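Long-range contacts in carbohydrate deacetylase Agd3 (Neosartorya fumigata, PDB 6NWZ), which probably removes N-acetyl groups from the exopolysaccharide galactosaminogalactan, as a zinc-binding carbohydrate esterase required for biofilm formation: residues G157-T163 / V582-W587; H245-L250 / L535-H540. One frame throughout, in Å; residues are numbered along the deposited sequence.

Interaction 1. Residues G157-T163 / V582-W587; sequences GLKTGAT and VRLVDW
Lys159 lies across the C-terminal end of helix 569-584, its aliphatic chain passing over the last helical carbonyls. The extended chain beyond CG lets Lys159 NZ donate a hydrogen bond to Val582 O (2.6 Å), with CE close to Val585 O. A lysine suits this place because the helix end presents backbone oxygens and probably a partial negative charge; NZ has a second acceptor in Asn293 OD1.

Beside it the backbones form a single antiparallel bridge, with Leu158 and Val585 as its non-hydrogen-bonded pair. Lys159 N donates to Leu584 O (3.0 Å, nearly straight at 172°), and Asp586 N returns a bond to Gly157 O (3.0 Å). Val585 is the first residue to leave helical geometry, and the bonds flanking it go to the loop. Gly157, at positive phi, brings its CA to the edge of the Trp587 indole, 3.8 Å from NE1, which itself donates to Ala156 O; Val585 CB covers one indole face.

A type II turn from Lys159 to Ala162, with Gly161 at its positive-phi position, swings the chain to Arg583. That side chain bends at chi3 (78°), and Arg583 NH1 (3.1 Å) and NH2 (2.8 Å) both donate end-on to Thr163 O, which lies in the guanidinium plane. Leu584 CD2 lies over one face of the group, Glu580 pairs with NH2, and the small Ala162 fits its CB against Arg583 O.

The contact fastens a loop of the CBM87 region, between strands 144-147 and 164-165, to the deacetylase helix 569-584. Leu158 packs on Phe147 of the former strand and on Tyr228 and Ala232 of helix 224-237, while Leu584 also reaches Tyr228.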
loop_
_atom_site.group_PDB
_atom_site.type_symbol
_atom_site.label_atom_id
_atom_site.label_comp_id
_atom_site.label_asym_id
_atom_site.label_seq_id
_atom_site.Cartn_x
_atom_site.Cartn_y
_atom_site.Cartn_z
ATOM N N GLY A 157 -16.389 6.453 0.540
ATOM C CA GLY A 157 -16.555 5.064 0.915
ATOM C C GLY A 157 -16.258 4.750 2.360
ATOM O O GLY A 157 -15.984 3.591 2.689
ATOM N N LEU A 158 -16.297 5.748 3.237
ATOM C CA LEU A 158 -16.060 5.516 4.653
ATOM C C LEU A 158 -17.346 5.042 5.318
ATOM O O LEU A 158 -18.421 5.602 5.081
ATOM C CB LEU A 158 -15.549 6.791 5.321
ATOM C CG LEU A 158 -14.329 7.432 4.659
ATOM C CD1 LEU A 158 -13.890 8.674 5.421
ATOM C CD2 LEU A 158 -13.197 6.429 4.568
ATOM N N LYS A 159 -17.237 4.001 6.138
ATOM C CA LYS A 159 -18.397 3.445 6.824
ATOM C C LYS A 159 -18.672 4.245 8.092
ATOM O O LYS A 159 -17.813 4.340 8.976
ATOM C CB LYS A 159 -18.182 1.964 7.131
ATOM C CG LYS A 159 -18.310 1.094 5.887
ATOM C CD LYS A 159 -18.156 -0.394 6.156
ATOM C CE LYS A 159 -18.295 -1.181 4.848
ATOM N NZ LYS A 159 -18.010 -2.642 4.978
ATOM N N THR A 160 -19.869 4.816 8.169
ATOM C CA THR A 160 -20.248 5.676 9.281
ATOM C C THR A 160 -20.321 4.885 10.584
ATOM O O THR A 160 -20.762 3.733 10.609
ATOM C CB THR A 160 -21.601 6.332 8.988
ATOM O OG1 THR A 160 -21.619 6.808 7.633
ATOM C CG2 THR A 160 -21.857 7.496 9.927
ATOM N N GLY A 161 -19.877 5.514 11.672
ATOM C CA GLY A 161 -20.002 4.946 12.996
ATOM C C GLY A 161 -18.879 4.027 13.423
ATOM O O GLY A 161 -18.821 3.655 14.602
ATOM N N ALA A 162 -17.990 3.642 12.514
ATOM C CA ALA A 162 -16.896 2.750 12.872
ATOM C C ALA A 162 -15.848 3.523 13.659
ATOM O O ALA A 162 -15.342 4.547 13.187
ATOM C CB ALA A 162 -16.288 2.128 11.618
ATOM N N THR A 163 -15.526 3.040 14.858
ATOM C CA THR A 163 -14.634 3.768 15.750
ATOM C C THR A 163 -13.175 3.496 15.408
ATOM O O THR A 163 -12.802 2.375 15.050
ATOM C CB THR A 163 -14.900 3.391 17.210
ATOM O OG1 THR A 163 -14.906 1.966 17.340
ATOM C CG2 THR A 163 -16.234 3.948 17.682
ATOM N N VAL A 582 -12.555 -4.049 5.980
ATOM C CA VAL A 582 -13.967 -4.001 5.614
ATOM C C VAL A 582 -14.780 -3.267 6.678
ATOM O O VAL A 582 -15.811 -2.655 6.371
ATOM C CB VAL A 582 -14.487 -5.430 5.358
ATOM C CG1 VAL A 582 -15.994 -5.446 5.272
ATOM C CG2 VAL A 582 -13.892 -5.978 4.066
ATOM N N ARG A 583 -14.321 -3.278 7.932
ATOM C CA ARG A 583 -15.025 -2.547 8.981
ATOM C C ARG A 583 -14.932 -1.036 8.789
ATOM O O ARG A 583 -15.841 -0.304 9.201
ATOM C CB ARG A 583 -14.470 -2.933 10.347
ATOM C CG ARG A 583 -15.165 -2.240 11.491
ATOM C CD ARG A 583 -14.523 -2.596 12.810
ATOM N NE ARG A 583 -13.283 -1.864 13.054
ATOM C CZ ARG A 583 -13.228 -0.677 13.650
ATOM N NH1 ARG A 583 -14.345 -0.081 14.053
ATOM N NH2 ARG A 583 -12.059 -0.084 13.845
ATOM N N LEU A 584 -13.855 -0.552 8.166
ATOM C CA LEU A 584 -13.606 0.878 8.010
ATOM C C LEU A 584 -14.112 1.450 6.690
ATOM O O LEU A 584 -14.679 2.547 6.681
ATOM C CB LEU A 584 -12.108 1.165 8.142
ATOM C CG LEU A 584 -11.458 0.740 9.460
ATOM C CD1 LEU A 584 -9.965 0.983 9.409
ATOM C CD2 LEU A 584 -12.083 1.474 10.639
ATOM N N VAL A 585 -13.913 0.747 5.570
ATOM C CA VAL A 585 -14.255 1.249 4.246
ATOM C C VAL A 585 -15.034 0.178 3.490
ATOM O O VAL A 585 -15.074 -0.989 3.881
ATOM C CB VAL A 585 -13.007 1.660 3.442
ATOM C CG1 VAL A 585 -12.205 2.712 4.192
ATOM C CG2 VAL A 585 -12.149 0.447 3.170
ATOM N N ASP A 586 -15.657 0.590 2.383
ATOM C CA ASP A 586 -16.333 -0.346 1.491
ATOM C C ASP A 586 -15.571 -0.553 0.186
ATOM O O ASP A 586 -16.130 -1.085 -0.779
ATOM C CB ASP A 586 -17.765 0.106 1.200
ATOM C CG ASP A 586 -17.829 1.461 0.525
ATOM O OD1 ASP A 586 -17.559 1.540 -0.694
ATOM O OD2 ASP A 586 -18.143 2.450 1.218
ATOM N N TRP A 587 -14.304 -0.153 0.136
ATOM C CA TRP A 587 -13.525 -0.278 -1.081
ATOM C C TRP A 587 -13.273 -1.748 -1.413
ATOM O O TRP A 587 -13.282 -2.610 -0.529
ATOM C CB TRP A 587 -12.187 0.441 -0.939
ATOM C CG TRP A 587 -12.278 1.846 -0.431
ATOM C CD1 TRP A 587 -13.372 2.666 -0.447
ATOM C CD2 TRP A 587 -11.223 2.597 0.177
ATOM N NE1 TRP A 587 -13.058 3.881 0.113
ATOM C CE2 TRP A 587 -11.743 3.863 0.505
ATOM C CE3 TRP A 587 -9.886 2.319 0.476
ATOM C CZ2 TRP A 587 -10.975 4.848 1.116
ATOM C CZ3 TRP A 587 -9.126 3.297 1.083
ATOM C CH2 TRP A 587 -9.671 4.546 1.396
#

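Interaction 2. Residues H245-L250 / L535-H540; sequences HRRVNL and LLGLRH
Val248 meets the end of helix 520-536 with both of its methyl groups. CG1 of Val248 lies 4.0 Å from Leu535 CD2, and its CG2 lies 3.9 Å from Leu538 CD2, the valine crossing each leucine at about a right angle. A branched residue suits this place because its two methyls can serve two leucines at once, with CG2 also resting on the Leu535 carbonyl. Leu250 CD1 approaches Leu535 CD1, and Asn249 O lies 3.8 Å from Leu535 CD2, the methyl that also meets Val248. Phe581 and Val578 of helix 569-584 enlarge this apolar patch.

The helix stops in a Schellman motif: Arg539 N bonds to His534 O and Leu538 N to Leu535 O, with Leu538 at positive phi as C-prime residue. The chain then turns toward strand 542-546, which pairs in parallel with strand 252-257, the strand that 245-250 leads into.

Of the polar interactions, one direct hydrogen bond spans the segments. Histidine supplies the donor, His540 NE2, to Arg247 O (2.8 Å), which is tilted 21° from the ring plane. A water accepts from Arg247 N and donates to His245 O, with a weak link to His540 NE2.

Over one face of the His540 imidazole, offset toward the rim, sits Asn249 OD1, 3.6 Å from His540 ND1, its amide plane turned 72° from the ring. Asn249 CG, anti to the carbonyl carbon (chi1 -73°), carries the amide there. Asparagine offers an oxygen to the ring and an N-H to Val590 O, a bond consistent with OD1 facing His540. Arg247 sends its guanidinium away to Glu656 and Asp661.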
loop_
_atom_site.group_PDB
_atom_site.type_symbol
_atom_site.label_atom_id
_atom_site.label_comp_id
_atom_site.label_asym_id
_atom_site.label_seq_id
_atom_site.Cartn_x
_atom_site.Cartn_y
_atom_site.Cartn_z
ATOM N N HIS A 245 -6.336 8.320 -8.620
ATOM C CA HIS A 245 -6.741 6.919 -8.642
ATOM C C HIS A 245 -6.629 6.294 -7.254
ATOM O O HIS A 245 -5.547 6.295 -6.654
ATOM C CB HIS A 245 -5.880 6.161 -9.655
ATOM C CG HIS A 245 -6.154 4.693 -9.718
ATOM N ND1 HIS A 245 -7.419 4.176 -9.907
ATOM C CD2 HIS A 245 -5.320 3.629 -9.638
ATOM C CE1 HIS A 245 -7.353 2.857 -9.928
ATOM N NE2 HIS A 245 -6.091 2.500 -9.768
ATOM N N ARG A 246 -7.737 5.754 -6.737
ATOM C CA ARG A 246 -7.791 5.139 -5.411
ATOM C C ARG A 246 -7.974 3.632 -5.551
ATOM O O ARG A 246 -9.085 3.158 -5.815
ATOM C CB ARG A 246 -8.923 5.727 -4.572
ATOM C CG ARG A 246 -9.034 5.100 -3.191
ATOM C CD ARG A 246 -10.351 5.450 -2.519
ATOM N NE ARG A 246 -11.454 4.632 -3.017
ATOM C CZ ARG A 246 -12.741 4.939 -2.875
ATOM N NH1 ARG A 246 -13.097 6.058 -2.255
ATOM N NH2 ARG A 246 -13.675 4.132 -3.360
ATOM N N ARG A 247 -6.898 2.878 -5.338
ATOM C CA ARG A 247 -6.940 1.422 -5.394
ATOM C C ARG A 247 -6.135 0.851 -4.234
ATOM O O ARG A 247 -5.075 1.381 -3.889
ATOM C CB ARG A 247 -6.397 0.913 -6.739
ATOM C CG ARG A 247 -6.086 -0.579 -6.796
ATOM C CD ARG A 247 -7.341 -1.435 -6.750
ATOM N NE ARG A 247 -8.176 -1.242 -7.931
ATOM C CZ ARG A 247 -9.359 -0.637 -7.918
ATOM N NH1 ARG A 247 -9.861 -0.173 -6.781
ATOM N NH2 ARG A 247 -10.046 -0.506 -9.045
ATOM N N VAL A 248 -6.643 -0.218 -3.624
ATOM C CA VAL A 248 -5.938 -0.935 -2.566
ATOM C C VAL A 248 -5.663 -2.351 -3.051
ATOM O O VAL A 248 -6.601 -3.106 -3.341
ATOM C CB VAL A 248 -6.729 -0.955 -1.250
ATOM C CG1 VAL A 248 -6.026 -1.839 -0.225
ATOM C CG2 VAL A 248 -6.881 0.447 -0.709
ATOM N N ASN A 249 -4.386 -2.710 -3.147
ATOM C CA ASN A 249 -3.987 -4.053 -3.542
ATOM C C ASN A 249 -3.595 -4.855 -2.310
ATOM O O ASN A 249 -2.918 -4.345 -1.413
ATOM C CB ASN A 249 -2.818 -4.026 -4.532
ATOM C CG ASN A 249 -3.225 -3.559 -5.919
ATOM O OD1 ASN A 249 -2.614 -2.647 -6.481
ATOM N ND2 ASN A 249 -4.250 -4.190 -6.483
ATOM N N LEU A 250 -4.019 -6.114 -2.272
ATOM C CA LEU A 250 -3.660 -7.030 -1.193
ATOM C C LEU A 250 -2.948 -8.232 -1.814
ATOM O O LEU A 250 -3.582 -9.225 -2.179
ATOM C CB LEU A 250 -4.882 -7.449 -0.396
ATOM C CG LEU A 250 -4.591 -8.356 0.796
ATOM C CD1 LEU A 250 -3.649 -7.665 1.777
ATOM C CD2 LEU A 250 -5.889 -8.781 1.471
ATOM N N LEU A 535 -2.341 0.123 3.950
ATOM C CA LEU A 535 -3.424 -0.014 2.983
ATOM C C LEU A 535 -4.227 1.275 2.858
ATOM O O LEU A 535 -4.565 1.696 1.744
ATOM C CB LEU A 535 -4.331 -1.182 3.377
ATOM C CG LEU A 535 -3.689 -2.571 3.345
ATOM C CD1 LEU A 535 -4.730 -3.668 3.534
ATOM C CD2 LEU A 535 -2.918 -2.777 2.052
ATOM N N LEU A 536 -4.550 1.914 3.983
ATOM C CA LEU A 536 -5.249 3.192 3.920
ATOM C C LEU A 536 -4.351 4.320 3.418
ATOM O O LEU A 536 -4.863 5.388 3.066
ATOM C CB LEU A 536 -5.835 3.533 5.294
ATOM C CG LEU A 536 -6.906 2.544 5.770
ATOM C CD1 LEU A 536 -7.457 2.908 7.138
ATOM C CD2 LEU A 536 -8.024 2.479 4.749
ATOM N N GLY A 537 -3.039 4.110 3.373
ATOM C CA GLY A 537 -2.125 5.018 2.717
ATOM C C GLY A 537 -1.932 4.734 1.245
ATOM O O GLY A 537 -1.087 5.368 0.605
ATOM N N LEU A 538 -2.693 3.783 0.696
ATOM C CA LEU A 538 -2.659 3.429 -0.725
ATOM C C LEU A 538 -1.288 2.907 -1.154
ATOM O O LEU A 538 -0.904 3.019 -2.320
ATOM C CB LEU A 538 -3.090 4.606 -1.608
ATOM C CG LEU A 538 -4.464 5.205 -1.296
ATOM C CD1 LEU A 538 -4.898 6.165 -2.399
ATOM C CD2 LEU A 538 -5.501 4.112 -1.075
ATOM N N ARG A 539 -0.546 2.325 -0.217
ATOM C CA ARG A 539 0.713 1.670 -0.540
ATOM C C ARG A 539 0.419 0.321 -1.190
ATOM O O ARG A 539 -0.156 -0.570 -0.553
ATOM C CB ARG A 539 1.560 1.505 0.720
ATOM C CG ARG A 539 1.877 2.822 1.423
ATOM C CD ARG A 539 2.930 3.619 0.670
ATOM N NE ARG A 539 4.244 2.999 0.795
ATOM C CZ ARG A 539 5.179 3.389 1.656
ATOM N NH1 ARG A 539 4.956 4.421 2.464
ATOM N NH2 ARG A 539 6.342 2.751 1.703
ATOM N N HIS A 540 0.801 0.176 -2.458
ATOM C CA HIS A 540 0.545 -1.036 -3.226
ATOM C C HIS A 540 1.585 -2.128 -2.998
ATOM O O HIS A 540 1.581 -3.121 -3.735
ATOM C CB HIS A 540 0.472 -0.705 -4.720
ATOM C CG HIS A 540 -0.706 0.139 -5.094
ATOM N ND1 HIS A 540 -0.923 0.585 -6.380
ATOM C CD2 HIS A 540 -1.736 0.611 -4.353
ATOM C CE1 HIS A 540 -2.034 1.299 -6.413
ATOM N NE2 HIS A 540 -2.547 1.329 -5.197
HETATM O O HOH W 1 -4.264 4.254 -5.522
#

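Overall arrangement
The centres of interactions 1 and 2 lie about 15 Å apart, and the two contacts touch. Trp587 is the main bridge: its ring makes a cation-pi contact with Arg246, itself salt-bridged to Asp661, and Trp587 CE3 lies 3.7 Å from Val248 CG2. Leu584 CD1 and Leu536 CD1, 3.9 Å apart, join helices 569-584 and 520-536. Interaction 2 is nested within the loop that interaction 1 closes. The Asp586 side chain, hydrogen-bonded through OD1 to Ser660, is about 4 Å from a zinc ion. His534, a zinc ligand with Asp530, directly precedes 535-540; the Leu535 side chain is about 9 Å from a bound zinc. Segment 245-250 leads into the strand bearing Asp256, which binds zinc with His388 and His392.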